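Local coordinates for protein oxidoreductase, zinc-binding dehydrogenase family (Myxococcus xanthus, PDB 5K1S) that acts as a zinc-binding reductase of the medium-chain family in the alternative de novo biosynthesis of isovaleryl coenzyme A, at residues C166-A171 against V326-T331; T170-V175 against V201-L206. One frame throughout, in Å; residues are numbered along the deposited sequence.

Interaction 1 of 2, residues C166-A171 against V326-T331; sequences CTTGTA and VRQFVT. With ZN (zinc ion), chain F.
Thr168 on helix 165-178 and Val326 in the loop leading into strand 330-335 meet tip to tip, and this segment pair buries 157 Å² in all. Followed outward, CB of Thr168 lies 4.1 Å from CG1 of Val326. Both branches of the threonine meet that same Val326 CG1, OG1 at 3.2 Å and the methyl CG2 at 3.7 Å; OG1 is also hydrogen-bonded to Ser199 OG on helix 195-206. Val326 presents CG1 because that branch stands anti to its own backbone N (chi1 -180°). Gln328 crosses both threonines at a slant, and the bend of its chain at chi2 (-63°) lays its end beside the hydroxyls of Thr167 and Thr168. Thr167 OG1 is hydrogen-bonded to Thr163 O. Were Gln328 replaced by an alanine, a gap is likely to open beside these two buried hydroxyls, with the amide next to them lost. One residue before Thr167, Cys166 points its SG to the zinc ion at 2.3 Å, a site completed by Cys57 and His79. This Cys-His-Cys set is consistent with the catalytic zinc site of medium-chain dehydrogenases, beside which the helix joining the catalytic and cofactor domains meets the returning chain.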
loop_
_atom_site.group_PDB
_atom_site.type_symbol
_atom_site.label_atom_id
_atom_site.label_comp_id
_atom_site.label_asym_id
_atom_site.label_seq_id
_atom_site.Cartn_x
_atom_site.Cartn_y
_atom_site.Cartn_z
ATOM N N CYS A 166 -2.025 -20.958 -7.691
ATOM C CA CYS A 166 -1.737 -20.510 -6.334
ATOM C C CYS A 166 -0.253 -20.293 -6.073
ATOM O O CYS A 166 0.127 -20.063 -4.920
ATOM C CB CYS A 166 -2.294 -21.515 -5.327
ATOM S SG CYS A 166 -4.061 -21.763 -5.491
ATOM N N THR A 167 0.588 -20.359 -7.103
ATOM C CA THR A 167 2.009 -20.074 -6.946
ATOM C C THR A 167 2.466 -19.092 -8.016
ATOM O O THR A 167 2.617 -17.896 -7.745
ATOM C CB THR A 167 2.830 -21.363 -7.015
ATOM O OG1 THR A 167 2.559 -22.039 -8.247
ATOM C CG2 THR A 167 2.485 -22.276 -5.848
ATOM N N THR A 168 2.686 -19.583 -9.237
ATOM C CA THR A 168 3.090 -18.698 -10.324
ATOM C C THR A 168 1.980 -17.722 -10.688
ATOM O O THR A 168 2.263 -16.578 -11.061
ATOM C CB THR A 168 3.496 -19.520 -11.546
ATOM O OG1 THR A 168 4.508 -20.465 -11.175
ATOM C CG2 THR A 168 4.031 -18.617 -12.651
ATOM N N GLY A 169 0.720 -18.149 -10.597
ATOM C CA GLY A 169 -0.378 -17.224 -10.833
ATOM C C GLY A 169 -0.352 -16.056 -9.867
ATOM O O GLY A 169 -0.464 -14.895 -10.269
ATOM N N THR A 170 -0.191 -16.350 -8.577
ATOM C CA THR A 170 -0.080 -15.288 -7.582
ATOM C C THR A 170 1.170 -14.450 -7.817
ATOM O O THR A 170 1.152 -13.229 -7.626
ATOM C CB THR A 170 -0.064 -15.891 -6.179
ATOM O OG1 THR A 170 -1.239 -16.688 -5.987
ATOM C CG2 THR A 170 -0.015 -14.794 -5.118
ATOM N N ALA A 171 2.266 -15.092 -8.229
ATOM C CA ALA A 171 3.504 -14.361 -8.475
ATOM C C ALA A 171 3.320 -13.315 -9.567
ATOM O O ALA A 171 3.780 -12.176 -9.427
ATOM C CB ALA A 171 4.621 -15.333 -8.849
ATOM N N VAL A 326 9.306 -19.994 -15.317
ATOM C CA VAL A 326 8.988 -20.230 -13.914
ATOM C C VAL A 326 8.624 -21.699 -13.749
ATOM O O VAL A 326 7.512 -22.118 -14.091
ATOM C CB VAL A 326 7.847 -19.316 -13.432
ATOM C CG1 VAL A 326 7.531 -19.579 -11.965
ATOM C CG2 VAL A 326 8.213 -17.854 -13.645
ATOM N N ARG A 327 9.560 -22.488 -13.231
ATOM C CA ARG A 327 9.333 -23.913 -13.065
ATOM C C ARG A 327 8.304 -24.179 -11.970
ATOM O O ARG A 327 7.973 -23.310 -11.159
ATOM C CB ARG A 327 10.637 -24.628 -12.716
ATOM C CG ARG A 327 11.589 -24.827 -13.884
ATOM C CD ARG A 327 12.827 -25.589 -13.439
ATOM N NE ARG A 327 12.478 -26.850 -12.789
ATOM C CZ ARG A 327 13.319 -27.583 -12.065
ATOM N NH1 ARG A 327 14.572 -27.186 -11.884
ATOM N NH2 ARG A 327 12.903 -28.717 -11.515
ATOM N N GLN A 328 7.800 -25.410 -11.959
ATOM C CA GLN A 328 6.918 -25.900 -10.910
ATOM C C GLN A 328 7.616 -27.034 -10.175
ATOM O O GLN A 328 8.185 -27.931 -10.807
ATOM C CB GLN A 328 5.580 -26.376 -11.485
ATOM C CG GLN A 328 4.596 -25.253 -11.767
ATOM C CD GLN A 328 4.196 -24.509 -10.509
ATOM O OE1 GLN A 328 4.112 -25.094 -9.429
ATOM N NE2 GLN A 328 3.957 -23.208 -10.639
ATOM N N PHE A 329 7.570 -26.990 -8.847
ATOM C CA PHE A 329 8.264 -27.952 -7.996
ATOM C C PHE A 329 7.218 -28.851 -7.341
ATOM O O PHE A 329 6.790 -28.625 -6.210
ATOM C CB PHE A 329 9.124 -27.224 -6.962
ATOM C CG PHE A 329 10.110 -26.262 -7.563
ATOM C CD1 PHE A 329 9.724 -24.976 -7.907
ATOM C CD2 PHE A 329 11.421 -26.644 -7.788
ATOM C CE1 PHE A 329 10.628 -24.091 -8.462
ATOM C CE2 PHE A 329 12.330 -25.761 -8.343
ATOM C CZ PHE A 329 11.933 -24.483 -8.679
ATOM N N VAL A 330 6.810 -29.884 -8.071
ATOM C CA VAL A 330 5.814 -30.835 -7.589
ATOM C C VAL A 330 6.535 -31.942 -6.833
ATOM O O VAL A 330 7.341 -32.679 -7.413
ATOM C CB VAL A 330 4.986 -31.408 -8.749
ATOM C CG1 VAL A 330 3.910 -32.350 -8.221
ATOM C CG2 VAL A 330 4.364 -30.284 -9.568
ATOM N N THR A 331 6.242 -32.067 -5.539
ATOM C CA THR A 331 6.868 -33.089 -4.710
ATOM C C THR A 331 6.349 -34.472 -5.079
ATOM O O THR A 331 7.076 -35.278 -5.668
ATOM C CB THR A 331 6.614 -32.812 -3.226
ATOM O OG1 THR A 331 7.239 -31.577 -2.856
ATOM C CG2 THR A 331 7.169 -33.937 -2.352
HETATM ZN ZN ZN F . -4.943 -21.798 -3.335
#

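Interaction 2 of 2, residues T170-V175 against V201-L206; sequences TAVHTV and VQLARL
The helix linking the two domains, 165-178, packs against helix 195-206 of the Rossmann domain, with Leu203 fitting against Ala171, Val172 and Val175. The axes of the short segments approach to 9.9 Å, with a signed crossing angle of -49°. Leu203 extends its CG anti to the backbone N (chi1 -170°), and its CD2 is the methyl that does most of the touching. CD2 lies 4.1 Å from Ala171 CB, 4.0 Å from Val172 CG2 and 3.8 Å from Val175 CB, in the hollow formed by residues on successive turns. CD2 also lies against the backbone, 3.6 Å from both Val172 CA and Ala171 O. Val172 comes in obliquely, while Val175 and Leu203 run alongside each other, pointing opposite ways. Helix 195-206 follows strand 186-190 and leads to the adjacent parallel strand 210-215, so it is the helical arm of a beta-alpha-beta crossover. Leu320 of helix 311-323 adds a further apolar contact to both Val172 and Leu203. Within helix 165-178, Thr174 OG1 donates to Thr170 O over 2.9 Å, from above the carbonyl plane (42° out of it), and that oxygen also accepts from Thr174 N. His173 leaves the helix on the side away from helix 195-206 and is hydrogen-bonded through ND1 to Glu313 and through NE2 to Glu300 of the second subunit.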
loop_
_atom_site.group_PDB
_atom_site.type_symbol
_atom_site.label_atom_id
_atom_site.label_comp_id
_atom_site.label_asym_id
_atom_site.label_seq_id
_atom_site.Cartn_x
_atom_site.Cartn_y
_atom_site.Cartn_z
ATOM N N THR A 170 -0.191 -16.350 -8.577
ATOM C CA THR A 170 -0.080 -15.288 -7.582
ATOM C C THR A 170 1.170 -14.450 -7.817
ATOM O O THR A 170 1.152 -13.229 -7.626
ATOM C CB THR A 170 -0.064 -15.891 -6.179
ATOM O OG1 THR A 170 -1.239 -16.688 -5.987
ATOM C CG2 THR A 170 -0.015 -14.794 -5.118
ATOM N N ALA A 171 2.266 -15.092 -8.229
ATOM C CA ALA A 171 3.504 -14.361 -8.475
ATOM C C ALA A 171 3.320 -13.315 -9.567
ATOM O O ALA A 171 3.780 -12.176 -9.427
ATOM C CB ALA A 171 4.621 -15.333 -8.849
ATOM N N VAL A 172 2.651 -13.681 -10.663
ATOM C CA VAL A 172 2.397 -12.718 -11.732
ATOM C C VAL A 172 1.628 -11.521 -11.188
ATOM O O VAL A 172 1.996 -10.364 -11.420
ATOM C CB VAL A 172 1.643 -13.392 -12.895
ATOM C CG1 VAL A 172 1.204 -12.359 -13.933
ATOM C CG2 VAL A 172 2.518 -14.457 -13.547
ATOM N N HIS A 173 0.543 -11.783 -10.458
ATOM C CA HIS A 173 -0.246 -10.696 -9.889
ATOM C C HIS A 173 0.597 -9.836 -8.955
ATOM O O HIS A 173 0.500 -8.603 -8.975
ATOM C CB HIS A 173 -1.458 -11.267 -9.151
ATOM C CG HIS A 173 -2.437 -10.229 -8.701
ATOM N ND1 HIS A 173 -2.909 -9.239 -9.534
ATOM C CD2 HIS A 173 -3.037 -10.030 -7.503
ATOM C CE1 HIS A 173 -3.756 -8.473 -8.869
ATOM N NE2 HIS A 173 -3.851 -8.932 -7.634
ATOM N N THR A 174 1.442 -10.469 -8.139
ATOM C CA THR A 174 2.250 -9.743 -7.164
ATOM C C THR A 174 3.423 -9.032 -7.830
ATOM O O THR A 174 3.605 -7.822 -7.659
ATOM C CB THR A 174 2.763 -10.709 -6.092
ATOM O OG1 THR A 174 1.658 -11.398 -5.496
ATOM C CG2 THR A 174 3.536 -9.963 -5.011
ATOM N N VAL A 175 4.231 -9.775 -8.587
ATOM C CA VAL A 175 5.468 -9.228 -9.133
ATOM C C VAL A 175 5.172 -8.207 -10.226
ATOM O O VAL A 175 5.790 -7.137 -10.275
ATOM C CB VAL A 175 6.358 -10.372 -9.653
ATOM C CG1 VAL A 175 7.648 -9.831 -10.263
ATOM C CG2 VAL A 175 6.668 -11.357 -8.532
ATOM N N VAL A 201 10.707 -15.568 -7.119
ATOM C CA VAL A 201 12.147 -15.491 -7.363
ATOM C C VAL A 201 12.433 -15.623 -8.853
ATOM O O VAL A 201 13.089 -14.768 -9.461
ATOM C CB VAL A 201 12.890 -16.569 -6.552
ATOM C CG1 VAL A 201 14.356 -16.666 -6.977
ATOM C CG2 VAL A 201 12.794 -16.273 -5.063
ATOM N N GLN A 202 11.945 -16.705 -9.461
ATOM C CA GLN A 202 12.171 -16.920 -10.886
ATOM C C GLN A 202 11.620 -15.762 -11.705
ATOM O O GLN A 202 12.300 -15.233 -12.592
ATOM C CB GLN A 202 11.524 -18.233 -11.328
ATOM C CG GLN A 202 12.041 -19.465 -10.610
ATOM C CD GLN A 202 11.352 -20.729 -11.077
ATOM O OE1 GLN A 202 11.746 -21.331 -12.076
ATOM N NE2 GLN A 202 10.309 -21.136 -10.362
ATOM N N LEU A 203 10.382 -15.356 -11.421
ATOM C CA LEU A 203 9.748 -14.314 -12.218
ATOM C C LEU A 203 10.502 -12.995 -12.099
ATOM O O LEU A 203 10.625 -12.251 -13.078
ATOM C CB LEU A 203 8.289 -14.148 -11.787
ATOM C CG LEU A 203 7.402 -13.261 -12.662
ATOM C CD1 LEU A 203 7.374 -13.748 -14.104
ATOM C CD2 LEU A 203 5.994 -13.218 -12.092
ATOM N N ALA A 204 11.017 -12.689 -10.907
ATOM C CA ALA A 204 11.798 -11.471 -10.731
ATOM C C ALA A 204 13.112 -11.551 -11.498
ATOM O O ALA A 204 13.451 -10.646 -12.268
ATOM C CB ALA A 204 12.054 -11.223 -9.244
ATOM N N ARG A 205 13.868 -12.635 -11.301
ATOM C CA ARG A 205 15.111 -12.815 -12.041
ATOM C C ARG A 205 14.864 -12.839 -13.544
ATOM O O ARG A 205 15.731 -12.422 -14.322
ATOM C CB ARG A 205 15.807 -14.102 -11.596
ATOM N N LEU A 206 13.694 -13.319 -13.973
ATOM C CA LEU A 206 13.377 -13.326 -15.397
ATOM C C LEU A 206 13.143 -11.917 -15.924
ATOM O O LEU A 206 13.401 -11.648 -17.102
ATOM C CB LEU A 206 12.150 -14.201 -15.658
ATOM C CG LEU A 206 11.714 -14.335 -17.122
ATOM C CD1 LEU A 206 11.153 -15.727 -17.380
ATOM C CD2 LEU A 206 10.679 -13.279 -17.501
#

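Interactions 1 and 2 are both buried, their centres about 10 Å apart, and both use helix 165-178, sharing Thr170 and Ala171. Their chemistry differs with position. Residues 166-171 present threonine hydroxyls to a loop, with a zinc ligand at one end, so hydroxyls lie there among the methyls, with clear hydrogen bonds to Thr163 and Ser199 outside the pair. Further along the helix, 170-175 offers small aliphatic groups to a helix of the cofactor domain, without a hydrogen bond across that pair. The two are also joined directly: Arg327 N probably bonds to Gln202 OE1 at 2.7 Å, and Val326 CG2 lies 4.0 Å from Leu203 N. Helix 195-206 thus touches both the loop and the shared helix.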